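PDB 3AIZ: DNA polymerase sliding clamp 2 from Sulfolobus tokodaii, which forms, with its partner subunits, a ring-shaped sliding clamp that encircles DNA and tethers the replicative polymerase and other DNA-processing proteins to it. Local coordinates for residues M1-Y13 with L79-E93. Residues are numbered along the deposited sequence; the frame is centred on the assembly and turned at random.
Sequences MIKATYSSAKDFY and LGKAKSKSATVTLEE. With SO4 (sulfate ion), chain F.
Ala4 with Leu91 and Tyr6 with Val89 are the hydrogen-bonded pairs that join strand 3-6 to strand 88-93, whose axes run antiparallel at 168°. Among the four bonds of these pairs, Val89 N to Tyr6 O measures 2.8 Å. Beyond the strand, Ala9 N donates to Ala87 O at 2.7 Å, tying the first turn of helix 9-16 to the same chain segment.

At the other end Glu93 grips Ile2 twice: its N donates to Ile2 O, and its carboxylate receives Ile2 N on the anti lone pair of OE1 (2.9 Å, N-H...O 164°). The extended side chain, with CG anti to the backbone N (chi1 -178°), crosses that of Ile2 at a slant and sets OE1 at the Ile2 N-H, while OE2 forms a salt bridge with Lys119. On the face carrying Lys3 and Glu92, Thr5 OG1 lies 3.1 Å from the methyl CG2 of Thr90, the two side chains pointing the same way; Thr90 OG1 is hydrogen-bonded to Arg103 NH2.

On the face of Ala4, Leu91, Tyr6 and Val89, helix 9-16 packs against Val89 and Leu91 and against Leu79 of helix 72-80. Ala9 CB meets Val89 CG2 at 3.4 Å. Leu79 CD1 reaches Phe12 CD2, and Leu91 CD1 approaches the Phe12 ring edge at CE1 (4.1 Å).

Separately, Ser84 OG and Lys85 N hydrogen-bond a sulfate, probably from the crystallisation liquor, which Lys106 NZ also holds. Strand 3-6 edging strand 88-93, with helices 9-16 and 72-80 against the sheet, is the layout of a PCNA clamp domain, here the N-terminal one: sheets outside, helices lining the DNA-facing inner side.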
loop_
_atom_site.group_PDB
_atom_site.type_symbol
_atom_site.label_atom_id
_atom_site.label_comp_id
_atom_site.label_asym_id
_atom_site.label_seq_id
_atom_site.Cartn_x
_atom_site.Cartn_y
_atom_site.Cartn_z
ATOM N N MET A 1 -10.035 -26.090 39.269
ATOM C CA MET A 1 -9.200 -24.897 39.184
ATOM C C MET A 1 -10.023 -23.671 38.803
ATOM O O MET A 1 -11.244 -23.750 38.664
ATOM C CB MET A 1 -8.063 -25.106 38.182
ATOM C CG MET A 1 -7.047 -26.161 38.603
ATOM S SD MET A 1 -5.631 -26.256 37.486
ATOM C CE MET A 1 -4.663 -27.545 38.270
ATOM N N ILE A 2 -9.345 -22.540 38.633
ATOM C CA ILE A 2 -10.008 -21.279 38.320
ATOM C C ILE A 2 -10.390 -21.183 36.844
ATOM O O ILE A 2 -9.589 -21.489 35.963
ATOM C CB ILE A 2 -9.121 -20.075 38.694
ATOM C CG1 ILE A 2 -8.742 -20.139 40.174
ATOM C CG2 ILE A 2 -9.830 -18.770 38.376
ATOM C CD1 ILE A 2 -7.845 -19.011 40.623
ATOM N N LYS A 3 -11.620 -20.752 36.587
ATOM C CA LYS A 3 -12.133 -20.639 35.228
ATOM C C LYS A 3 -13.181 -19.532 35.150
ATOM O O LYS A 3 -14.158 -19.538 35.897
ATOM C CB LYS A 3 -12.728 -21.976 34.780
ATOM C CG LYS A 3 -13.298 -21.980 33.371
ATOM C CD LYS A 3 -13.904 -23.335 33.034
ATOM C CE LYS A 3 -14.717 -23.284 31.747
ATOM N NZ LYS A 3 -13.882 -22.942 30.564
ATOM N N ALA A 4 -12.975 -18.577 34.246
ATOM C CA ALA A 4 -13.881 -17.439 34.120
ATOM C C ALA A 4 -14.090 -17.037 32.665
ATOM O O ALA A 4 -13.207 -17.217 31.830
ATOM C CB ALA A 4 -13.360 -16.259 34.926
ATOM N N THR A 5 -15.262 -16.486 32.368
ATOM C CA THR A 5 -15.590 -16.073 31.007
ATOM C C THR A 5 -16.046 -14.617 30.946
ATOM O O THR A 5 -16.959 -14.210 31.664
ATOM C CB THR A 5 -16.684 -16.966 30.397
ATOM O OG1 THR A 5 -16.176 -18.295 30.218
ATOM C CG2 THR A 5 -17.129 -16.418 29.053
ATOM N N TYR A 6 -15.405 -13.840 30.082
ATOM C CA TYR A 6 -15.756 -12.439 29.895
ATOM C C TYR A 6 -16.373 -12.244 28.511
ATOM O O TYR A 6 -15.933 -12.856 27.539
ATOM C CB TYR A 6 -14.521 -11.556 30.069
ATOM C CG TYR A 6 -14.834 -10.082 30.124
ATOM C CD1 TYR A 6 -15.283 -9.493 31.297
ATOM C CD2 TYR A 6 -14.678 -9.279 29.005
ATOM C CE1 TYR A 6 -15.571 -8.145 31.353
ATOM C CE2 TYR A 6 -14.964 -7.931 29.051
ATOM C CZ TYR A 6 -15.410 -7.369 30.226
ATOM O OH TYR A 6 -15.693 -6.027 30.273
ATOM N N SER A 7 -17.389 -11.390 28.426
ATOM C CA SER A 7 -18.212 -11.298 27.219
ATOM C C SER A 7 -17.644 -10.416 26.107
ATOM O O SER A 7 -18.251 -10.296 25.045
ATOM C CB SER A 7 -19.625 -10.825 27.572
ATOM O OG SER A 7 -19.616 -9.474 28.000
ATOM N N SER A 8 -16.490 -9.800 26.339
ATOM C CA SER A 8 -15.918 -8.907 25.335
ATOM C C SER A 8 -14.393 -8.934 25.276
ATOM O O SER A 8 -13.715 -8.402 26.153
ATOM C CB SER A 8 -16.401 -7.472 25.552
ATOM O OG SER A 8 -15.802 -6.593 24.615
ATOM N N ALA A 9 -13.861 -9.550 24.225
ATOM C CA ALA A 9 -12.424 -9.578 24.001
ATOM C C ALA A 9 -11.900 -8.172 23.742
ATOM O O ALA A 9 -10.841 -7.793 24.240
ATOM C CB ALA A 9 -12.089 -10.492 22.832
ATOM N N LYS A 10 -12.651 -7.400 22.964
ATOM C CA LYS A 10 -12.247 -6.046 22.609
ATOM C C LYS A 10 -12.089 -5.169 23.846
ATOM O O LYS A 10 -11.053 -4.532 24.037
ATOM C CB LYS A 10 -13.253 -5.416 21.641
ATOM C CG LYS A 10 -12.743 -4.156 20.957
ATOM C CD LYS A 10 -13.827 -3.494 20.116
ATOM C CE LYS A 10 -14.887 -2.839 20.989
ATOM N NZ LYS A 10 -14.321 -1.731 21.809
ATOM N N ASP A 11 -13.119 -5.141 24.687
ATOM C CA ASP A 11 -13.092 -4.339 25.906
ATOM C C ASP A 11 -11.953 -4.754 26.833
ATOM O O ASP A 11 -11.272 -3.906 27.410
ATOM C CB ASP A 11 -14.436 -4.418 26.634
ATOM C CG ASP A 11 -15.540 -3.682 25.897
ATOM O OD1 ASP A 11 -15.216 -2.821 25.051
ATOM O OD2 ASP A 11 -16.728 -3.958 26.163
ATOM N N PHE A 12 -11.749 -6.061 26.964
ATOM C CA PHE A 12 -10.648 -6.598 27.755
ATOM C C PHE A 12 -9.317 -6.023 27.268
ATOM O O PHE A 12 -8.465 -5.636 28.068
ATOM C CB PHE A 12 -10.624 -8.124 27.651
ATOM C CG PHE A 12 -9.918 -8.806 28.791
ATOM C CD1 PHE A 12 -10.535 -9.831 29.488
ATOM C CD2 PHE A 12 -8.640 -8.424 29.165
ATOM C CE1 PHE A 12 -9.890 -10.464 30.535
ATOM C CE2 PHE A 12 -7.992 -9.052 30.211
ATOM C CZ PHE A 12 -8.618 -10.074 30.898
ATOM N N TYR A 13 -9.149 -5.967 25.950
ATOM C CA TYR A 13 -7.921 -5.455 25.349
ATOM C C TYR A 13 -7.742 -3.958 25.592
ATOM O O TYR A 13 -6.628 -3.491 25.833
ATOM C CB TYR A 13 -7.893 -5.752 23.847
ATOM C CG TYR A 13 -6.693 -5.174 23.127
ATOM C CD1 TYR A 13 -6.781 -3.961 22.454
ATOM C CD2 TYR A 13 -5.474 -5.839 23.120
ATOM C CE1 TYR A 13 -5.689 -3.430 21.795
ATOM C CE2 TYR A 13 -4.376 -5.316 22.464
ATOM C CZ TYR A 13 -4.488 -4.110 21.803
ATOM O OH TYR A 13 -3.399 -3.584 21.147
ATOM N N LEU A 79 -5.718 -11.235 22.434
ATOM C CA LEU A 79 -6.934 -10.430 22.414
ATOM C C LEU A 79 -7.076 -9.638 21.115
ATOM O O LEU A 79 -8.185 -9.283 20.713
ATOM C CB LEU A 79 -6.981 -9.491 23.620
ATOM C CG LEU A 79 -7.097 -10.176 24.982
ATOM C CD1 LEU A 79 -7.101 -9.151 26.103
ATOM C CD2 LEU A 79 -8.343 -11.043 25.041
ATOM N N GLY A 80 -5.950 -9.365 20.464
ATOM C CA GLY A 80 -5.956 -8.667 19.191
ATOM C C GLY A 80 -6.430 -9.559 18.060
ATOM O O GLY A 80 -6.861 -9.077 17.013
ATOM N N LYS A 81 -6.353 -10.870 18.278
ATOM C CA LYS A 81 -6.795 -11.847 17.287
ATOM C C LYS A 81 -8.317 -11.928 17.217
ATOM O O LYS A 81 -8.869 -12.800 16.544
ATOM C CB LYS A 81 -6.217 -13.230 17.601
ATOM C CG LYS A 81 -4.700 -13.294 17.572
ATOM C CD LYS A 81 -4.204 -14.706 17.836
ATOM C CE LYS A 81 -2.685 -14.759 17.865
ATOM N NZ LYS A 81 -2.088 -14.280 16.587
ATOM N N ALA A 82 -8.989 -11.020 17.918
ATOM C CA ALA A 82 -10.445 -10.988 17.928
ATOM C C ALA A 82 -10.989 -10.657 16.542
ATOM O O ALA A 82 -10.967 -9.501 16.118
ATOM C CB ALA A 82 -10.945 -9.982 18.952
ATOM N N LYS A 83 -11.474 -11.680 15.845
ATOM C CA LYS A 83 -12.030 -11.504 14.507
ATOM C C LYS A 83 -13.178 -10.499 14.507
ATOM O O LYS A 83 -13.307 -9.691 13.588
ATOM C CB LYS A 83 -12.509 -12.845 13.943
ATOM C CG LYS A 83 -11.393 -13.817 13.599
ATOM C CD LYS A 83 -10.557 -13.308 12.433
ATOM C CE LYS A 83 -9.450 -14.286 12.071
ATOM N NZ LYS A 83 -8.491 -14.490 13.194
ATOM N N SER A 84 -14.006 -10.555 15.545
ATOM C CA SER A 84 -15.171 -9.684 15.642
ATOM C C SER A 84 -15.172 -8.890 16.945
ATOM O O SER A 84 -14.379 -9.159 17.847
ATOM C CB SER A 84 -16.455 -10.507 15.528
ATOM O OG SER A 84 -17.604 -9.685 15.633
ATOM N N LYS A 85 -16.062 -7.907 17.034
ATOM C CA LYS A 85 -16.212 -7.116 18.249
ATOM C C LYS A 85 -17.155 -7.810 19.227
ATOM O O LYS A 85 -17.411 -7.308 20.322
ATOM C CB LYS A 85 -16.732 -5.715 17.922
ATOM C CG LYS A 85 -15.793 -4.891 17.055
ATOM C CD LYS A 85 -16.362 -3.508 16.782
ATOM C CE LYS A 85 -15.435 -2.695 15.894
ATOM N NZ LYS A 85 -15.198 -3.365 14.584
ATOM N N SER A 86 -17.668 -8.967 18.824
ATOM C CA SER A 86 -18.567 -9.744 19.666
ATOM C C SER A 86 -17.868 -10.981 20.219
ATOM O O SER A 86 -18.506 -11.858 20.800
ATOM C CB SER A 86 -19.813 -10.156 18.880
ATOM O OG SER A 86 -20.520 -9.019 18.419
ATOM N N ALA A 87 -16.554 -11.046 20.034
ATOM C CA ALA A 87 -15.771 -12.184 20.501
ATOM C C ALA A 87 -15.661 -12.189 22.020
ATOM O O ALA A 87 -15.422 -11.152 22.636
ATOM C CB ALA A 87 -14.389 -12.169 19.870
ATOM N N THR A 88 -15.835 -13.363 22.619
ATOM C CA THR A 88 -15.739 -13.500 24.067
ATOM C C THR A 88 -14.360 -14.006 24.473
ATOM O O THR A 88 -13.549 -14.370 23.625
ATOM C CB THR A 88 -16.819 -14.450 24.621
ATOM O OG1 THR A 88 -16.594 -15.777 24.130
ATOM C CG2 THR A 88 -18.205 -13.984 24.198
ATOM N N VAL A 89 -14.097 -14.020 25.776
ATOM C CA VAL A 89 -12.817 -14.483 26.295
ATOM C C VAL A 89 -13.010 -15.378 27.513
ATOM O O VAL A 89 -13.832 -15.090 28.379
ATOM C CB VAL A 89 -11.908 -13.304 26.690
ATOM C CG1 VAL A 89 -10.654 -13.808 27.383
ATOM C CG2 VAL A 89 -11.543 -12.494 25.472
ATOM N N THR A 90 -12.251 -16.466 27.572
ATOM C CA THR A 90 -12.276 -17.336 28.737
ATOM C C THR A 90 -10.891 -17.419 29.364
ATOM O O THR A 90 -9.884 -17.499 28.662
ATOM C CB THR A 90 -12.777 -18.755 28.394
ATOM O OG1 THR A 90 -11.897 -19.360 27.440
ATOM C CG2 THR A 90 -14.184 -18.702 27.820
ATOM N N LEU A 91 -10.854 -17.382 30.690
ATOM C CA LEU A 91 -9.613 -17.510 31.439
ATOM C C LEU A 91 -9.641 -18.815 32.220
ATOM O O LEU A 91 -10.519 -19.028 33.053
ATOM C CB LEU A 91 -9.447 -16.332 32.398
ATOM C CG LEU A 91 -9.478 -14.936 31.773
ATOM C CD1 LEU A 91 -9.516 -13.872 32.854
ATOM C CD2 LEU A 91 -8.285 -14.729 30.856
ATOM N N GLU A 92 -8.677 -19.686 31.947
ATOM C CA GLU A 92 -8.635 -20.997 32.578
ATOM C C GLU A 92 -7.276 -21.260 33.217
ATOM O O GLU A 92 -6.245 -21.208 32.548
ATOM C CB GLU A 92 -8.960 -22.079 31.549
ATOM C CG GLU A 92 -9.013 -23.489 32.105
ATOM C CD GLU A 92 -9.360 -24.511 31.040
ATOM O OE1 GLU A 92 -9.888 -24.107 29.981
ATOM O OE2 GLU A 92 -9.106 -25.714 31.260
ATOM N N GLU A 93 -7.280 -21.543 34.516
ATOM C CA GLU A 93 -6.045 -21.811 35.243
ATOM C C GLU A 93 -5.371 -23.093 34.763
ATOM O O GLU A 93 -6.038 -24.065 34.402
ATOM C CB GLU A 93 -6.309 -21.894 36.748
ATOM C CG GLU A 93 -5.055 -22.131 37.578
ATOM C CD GLU A 93 -5.359 -22.369 39.044
ATOM O OE1 GLU A 93 -6.551 -22.499 39.395
ATOM O OE2 GLU A 93 -4.404 -22.427 39.848
HETATM S S SO4 F . -17.324 -6.691 13.539
HETATM O O1 SO4 F . -17.779 -5.312 13.389
HETATM O O2 SO4 F . -18.432 -7.519 14.009
HETATM O O3 SO4 F . -16.848 -7.192 12.253
HETATM O O4 SO4 F . -16.233 -6.740 14.510
#